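Local coordinates for protein endo-b-1,4-glucanase (Nasutitermes takasagoensis, PDB 1KS8) that probably cleaves internal beta-1,4-glucosidic bonds of cellulose and related beta-glucans, as a family 9 glycosyl hydrolase with an (alpha/alpha)6 fold, at residues G82-A86 / G87-D91; E236-Y239 / D240-G243. One frame throughout, in Å; residues are numbered along the deposited sequence.

Contact 1 of 2, residues G82-A86 / G87-D91; sequences GYSSA and GALDD
Tyr83 O receives the amide of Ala88, five residues on, while Ser84 O receives that of Gly87: two backbone bonds that close a Schellman motif at the C-terminal end of helix 80-85. The first, Ala88 N to Tyr83 O, is 2.8 Å long and nearly straight at the hydrogen (165°). In the second, 2.9 Å from Gly87 N to Ser84 O, the donor stands well above the carbonyl plane. Gly87 takes the positive phi (62°), where a side chain would run into Ala86 O. Ala88 then serves as N-cap of helix 89-106, so one helix ends and the next begins within three residues.

Side chains then pack carbon on carbon and carbon against oxygen. The Tyr83 ring meets Ala88 O at its edge, with CD1 3.4 Å from that oxygen and 4.3 Å from Ala88 CB. Leu89 has CG anti to its own N (chi1 -180°), which carries CD2 alongside Ser84, 3.6 Å from OG, and leaves CD1 near Tyr83 CB.

Tyr83 packs on helices 5-18, 62-78 and 415-430, its OH hydrogen-bonded to Gln422 of the last; Leu89 shares Leu76 of helix 62-78, and Arg10 of helix 5-18 donates to Ala86 O.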
loop_
_atom_site.group_PDB
_atom_site.type_symbol
_atom_site.label_atom_id
_atom_site.label_comp_id
_atom_site.label_asym_id
_atom_site.label_seq_id
_atom_site.Cartn_x
_atom_site.Cartn_y
_atom_site.Cartn_z
ATOM N N GLY A 82 -13.031 -13.257 2.704
ATOM C CA GLY A 82 -12.866 -13.005 1.283
ATOM C C GLY A 82 -11.651 -13.737 0.758
ATOM O O GLY A 82 -11.692 -14.347 -0.310
ATOM N N TYR A 83 -10.559 -13.669 1.511
ATOM C CA TYR A 83 -9.331 -14.351 1.133
ATOM C C TYR A 83 -9.555 -15.859 1.154
ATOM O O TYR A 83 -9.140 -16.567 0.239
ATOM C CB TYR A 83 -8.201 -13.981 2.099
ATOM C CG TYR A 83 -7.514 -12.672 1.776
ATOM C CD1 TYR A 83 -6.424 -12.635 0.910
ATOM C CD2 TYR A 83 -7.951 -11.474 2.339
ATOM C CE1 TYR A 83 -5.779 -11.436 0.617
ATOM C CE2 TYR A 83 -7.312 -10.269 2.049
ATOM C CZ TYR A 83 -6.226 -10.259 1.191
ATOM O OH TYR A 83 -5.572 -9.077 0.915
ATOM N N SER A 84 -10.216 -16.353 2.197
ATOM C CA SER A 84 -10.475 -17.784 2.307
ATOM C C SER A 84 -11.348 -18.300 1.170
ATOM O O SER A 84 -11.079 -19.362 0.609
ATOM C CB SER A 84 -11.132 -18.104 3.651
ATOM O OG SER A 84 -10.194 -17.974 4.704
ATOM N N SER A 85 -12.390 -17.550 0.826
ATOM C CA SER A 85 -13.283 -17.955 -0.253
ATOM C C SER A 85 -12.549 -18.013 -1.586
ATOM O O SER A 85 -12.916 -18.783 -2.476
ATOM C CB SER A 85 -14.464 -16.987 -0.361
ATOM O OG SER A 85 -15.322 -17.109 0.759
ATOM N N ALA A 86 -11.509 -17.197 -1.721
ATOM C CA ALA A 86 -10.727 -17.160 -2.950
ATOM C C ALA A 86 -9.559 -18.138 -2.887
ATOM O O ALA A 86 -8.766 -18.224 -3.825
ATOM C CB ALA A 86 -10.208 -15.746 -3.194
ATOM N N GLY A 87 -9.463 -18.878 -1.784
ATOM C CA GLY A 87 -8.375 -19.825 -1.613
ATOM C C GLY A 87 -7.047 -19.093 -1.617
ATOM O O GLY A 87 -6.035 -19.616 -2.078
ATOM N N ALA A 88 -7.055 -17.876 -1.080
ATOM C CA ALA A 88 -5.860 -17.043 -1.050
ATOM C C ALA A 88 -5.453 -16.568 0.343
ATOM O O ALA A 88 -4.719 -15.589 0.474
ATOM C CB ALA A 88 -6.066 -15.838 -1.964
ATOM N N LEU A 89 -5.917 -17.254 1.381
ATOM C CA LEU A 89 -5.569 -16.857 2.743
ATOM C C LEU A 89 -4.068 -16.971 3.000
ATOM O O LEU A 89 -3.451 -16.045 3.522
ATOM C CB LEU A 89 -6.335 -17.706 3.761
ATOM C CG LEU A 89 -6.073 -17.390 5.237
ATOM C CD1 LEU A 89 -6.398 -15.932 5.525
ATOM C CD2 LEU A 89 -6.920 -18.306 6.110
ATOM N N ASP A 90 -3.475 -18.105 2.638
ATOM C CA ASP A 90 -2.043 -18.289 2.844
ATOM C C ASP A 90 -1.239 -17.234 2.087
ATOM O O ASP A 90 -0.330 -16.614 2.645
ATOM C CB ASP A 90 -1.616 -19.688 2.397
ATOM C CG ASP A 90 -2.120 -20.775 3.324
ATOM O OD1 ASP A 90 -1.914 -21.966 3.008
ATOM O OD2 ASP A 90 -2.716 -20.439 4.371
ATOM N N ASP A 91 -1.573 -17.026 0.817
ATOM C CA ASP A 91 -0.857 -16.034 0.020
ATOM C C ASP A 91 -1.076 -14.629 0.571
ATOM O O ASP A 91 -0.167 -13.800 0.544
ATOM C CB ASP A 91 -1.290 -16.106 -1.445
ATOM C CG ASP A 91 -0.634 -17.254 -2.191
ATOM O OD1 ASP A 91 -0.849 -17.366 -3.414
ATOM O OD2 ASP A 91 0.098 -18.045 -1.556
#

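Contact 2 of 2, residues E236-Y239 / D240-G243; sequences ESLY and DEFG
The ring of Phe242 turns one face to Leu238, whose CA lies over it; over the same face Leu238 CD1 stands above the rim at Phe242 CZ, 3.3 Å away, a tight contact. The Tyr239 ring has Asp240 N at its edge, and the Asp240 carboxylate is turned 86° to it, almost perpendicular. Both rings flank the C-terminal end of helix 229-241, which closes in a Schellman motif with Gly243 at the positive-phi position (61°): Gly243 N bonds Asp240 O, and Leu244 N returns to Tyr239 O.

Leu238 and Phe242 run side by side in the same direction. Phe242 CG, anti to the carbonyl carbon (chi1 -59°), folds the ring back along the turn over Leu238. With an alanine in place of Phe242 the ring is gone, and Leu238 CD1 and the backbone beside it would probably lose their cover on that side, the leucine being freer to turn. The extended chain of Glu241 approaches the same methyl roughly at right angles to the direction of CZ, OE1 3.6 Å from Leu238 CD1.

Outside the turn, Tyr239 packs edge-to-face with Tyr273 and bonds Gln261 through OH, while Glu236 OE2 is shared by Lys270 and Tyr273.

Three i to i+4 amide bonds run through the turn; the last, Phe242 N to Leu238 O, spans 2.8 Å, and the same oxygen sits 3.2 Å from Phe242 CG.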
loop_
_atom_site.group_PDB
_atom_site.type_symbol
_atom_site.label_atom_id
_atom_site.label_comp_id
_atom_site.label_asym_id
_atom_site.label_seq_id
_atom_site.Cartn_x
_atom_site.Cartn_y
_atom_site.Cartn_z
ATOM N N GLU A 236 -6.919 8.816 21.196
ATOM C CA GLU A 236 -7.994 9.794 21.302
ATOM C C GLU A 236 -7.525 11.160 21.785
ATOM O O GLU A 236 -8.045 12.185 21.349
ATOM C CB GLU A 236 -9.105 9.259 22.208
ATOM C CG GLU A 236 -9.782 8.017 21.646
ATOM C CD GLU A 236 -11.111 7.717 22.305
ATOM O OE1 GLU A 236 -11.119 7.295 23.479
ATOM O OE2 GLU A 236 -12.151 7.914 21.643
ATOM N N SER A 237 -6.541 11.179 22.678
ATOM C CA SER A 237 -6.013 12.442 23.180
ATOM C C SER A 237 -5.339 13.206 22.043
ATOM O O SER A 237 -5.562 14.402 21.871
ATOM C CB SER A 237 -5.005 12.192 24.306
ATOM O OG SER A 237 -5.646 11.666 25.456
ATOM N N LEU A 238 -4.516 12.508 21.262
ATOM C CA LEU A 238 -3.824 13.140 20.147
ATOM C C LEU A 238 -4.811 13.524 19.048
ATOM O O LEU A 238 -4.647 14.549 18.390
ATOM C CB LEU A 238 -2.742 12.205 19.589
ATOM C CG LEU A 238 -1.438 12.070 20.390
ATOM C CD1 LEU A 238 -0.773 13.430 20.500
ATOM C CD2 LEU A 238 -1.706 11.520 21.774
ATOM N N TYR A 239 -5.840 12.703 18.856
ATOM C CA TYR A 239 -6.850 12.984 17.841
ATOM C C TYR A 239 -7.487 14.342 18.132
ATOM O O TYR A 239 -7.681 15.155 17.227
ATOM C CB TYR A 239 -7.920 11.885 17.836
ATOM C CG TYR A 239 -9.001 12.059 16.785
ATOM C CD1 TYR A 239 -10.039 12.977 16.965
ATOM C CD2 TYR A 239 -8.979 11.317 15.606
ATOM C CE1 TYR A 239 -11.027 13.148 15.994
ATOM C CE2 TYR A 239 -9.960 11.482 14.630
ATOM C CZ TYR A 239 -10.980 12.399 14.830
ATOM O OH TYR A 239 -11.949 12.567 13.864
ATOM N N ASP A 240 -7.806 14.581 19.402
ATOM C CA ASP A 240 -8.415 15.841 19.810
ATOM C C ASP A 240 -7.399 16.978 19.783
ATOM O O ASP A 240 -7.693 18.068 19.298
ATOM C CB ASP A 240 -9.007 15.728 21.220
ATOM C CG ASP A 240 -10.150 14.737 21.298
ATOM O OD1 ASP A 240 -10.845 14.545 20.278
ATOM O OD2 ASP A 240 -10.366 14.162 22.385
ATOM N N GLU A 241 -6.202 16.717 20.304
ATOM C CA GLU A 241 -5.145 17.724 20.343
ATOM C C GLU A 241 -4.836 18.252 18.946
ATOM O O GLU A 241 -4.737 19.462 18.731
ATOM C CB GLU A 241 -3.866 17.130 20.942
ATOM C CG GLU A 241 -2.764 18.155 21.187
ATOM C CD GLU A 241 -1.418 17.520 21.494
ATOM O OE1 GLU A 241 -1.380 16.528 22.252
ATOM O OE2 GLU A 241 -0.395 18.025 20.986
ATOM N N PHE A 242 -4.684 17.331 18.002
ATOM C CA PHE A 242 -4.365 17.673 16.622
ATOM C C PHE A 242 -5.593 18.105 15.819
ATOM O O PHE A 242 -5.466 18.594 14.696
ATOM C CB PHE A 242 -3.695 16.473 15.945
ATOM C CG PHE A 242 -2.420 16.022 16.614
ATOM C CD1 PHE A 242 -1.964 14.718 16.451
ATOM C CD2 PHE A 242 -1.665 16.902 17.384
ATOM C CE1 PHE A 242 -0.773 14.295 17.043
ATOM C CE2 PHE A 242 -0.472 16.490 17.980
ATOM C CZ PHE A 242 -0.026 15.185 17.809
ATOM N N GLY A 243 -6.778 17.919 16.394
ATOM C CA GLY A 243 -8.006 18.298 15.716
ATOM C C GLY A 243 -8.238 17.579 14.398
ATOM O O GLY A 243 -8.642 18.193 13.411
#

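Overall arrangement
Contacts 1 and 2 illustrate one principle at two places in an alpha/alpha barrel: a helix is closed by a Schellman motif built on a glycine of positive phi. They do not touch; their centres are 37 Å apart and their nearest atoms about 25 Å, and contact 1 precedes contact 2 along the chain. What follows the glycine differs, since 87-91 goes straight into another helix whereas 240-243 leads into a loop. Contact 1 lies away from the annotated sites. In contact 2 the Phe242 side chain is about 7 Å from those of Asp210 and Asp213, calcium ligands of this protein, although no calcium is bound in this model.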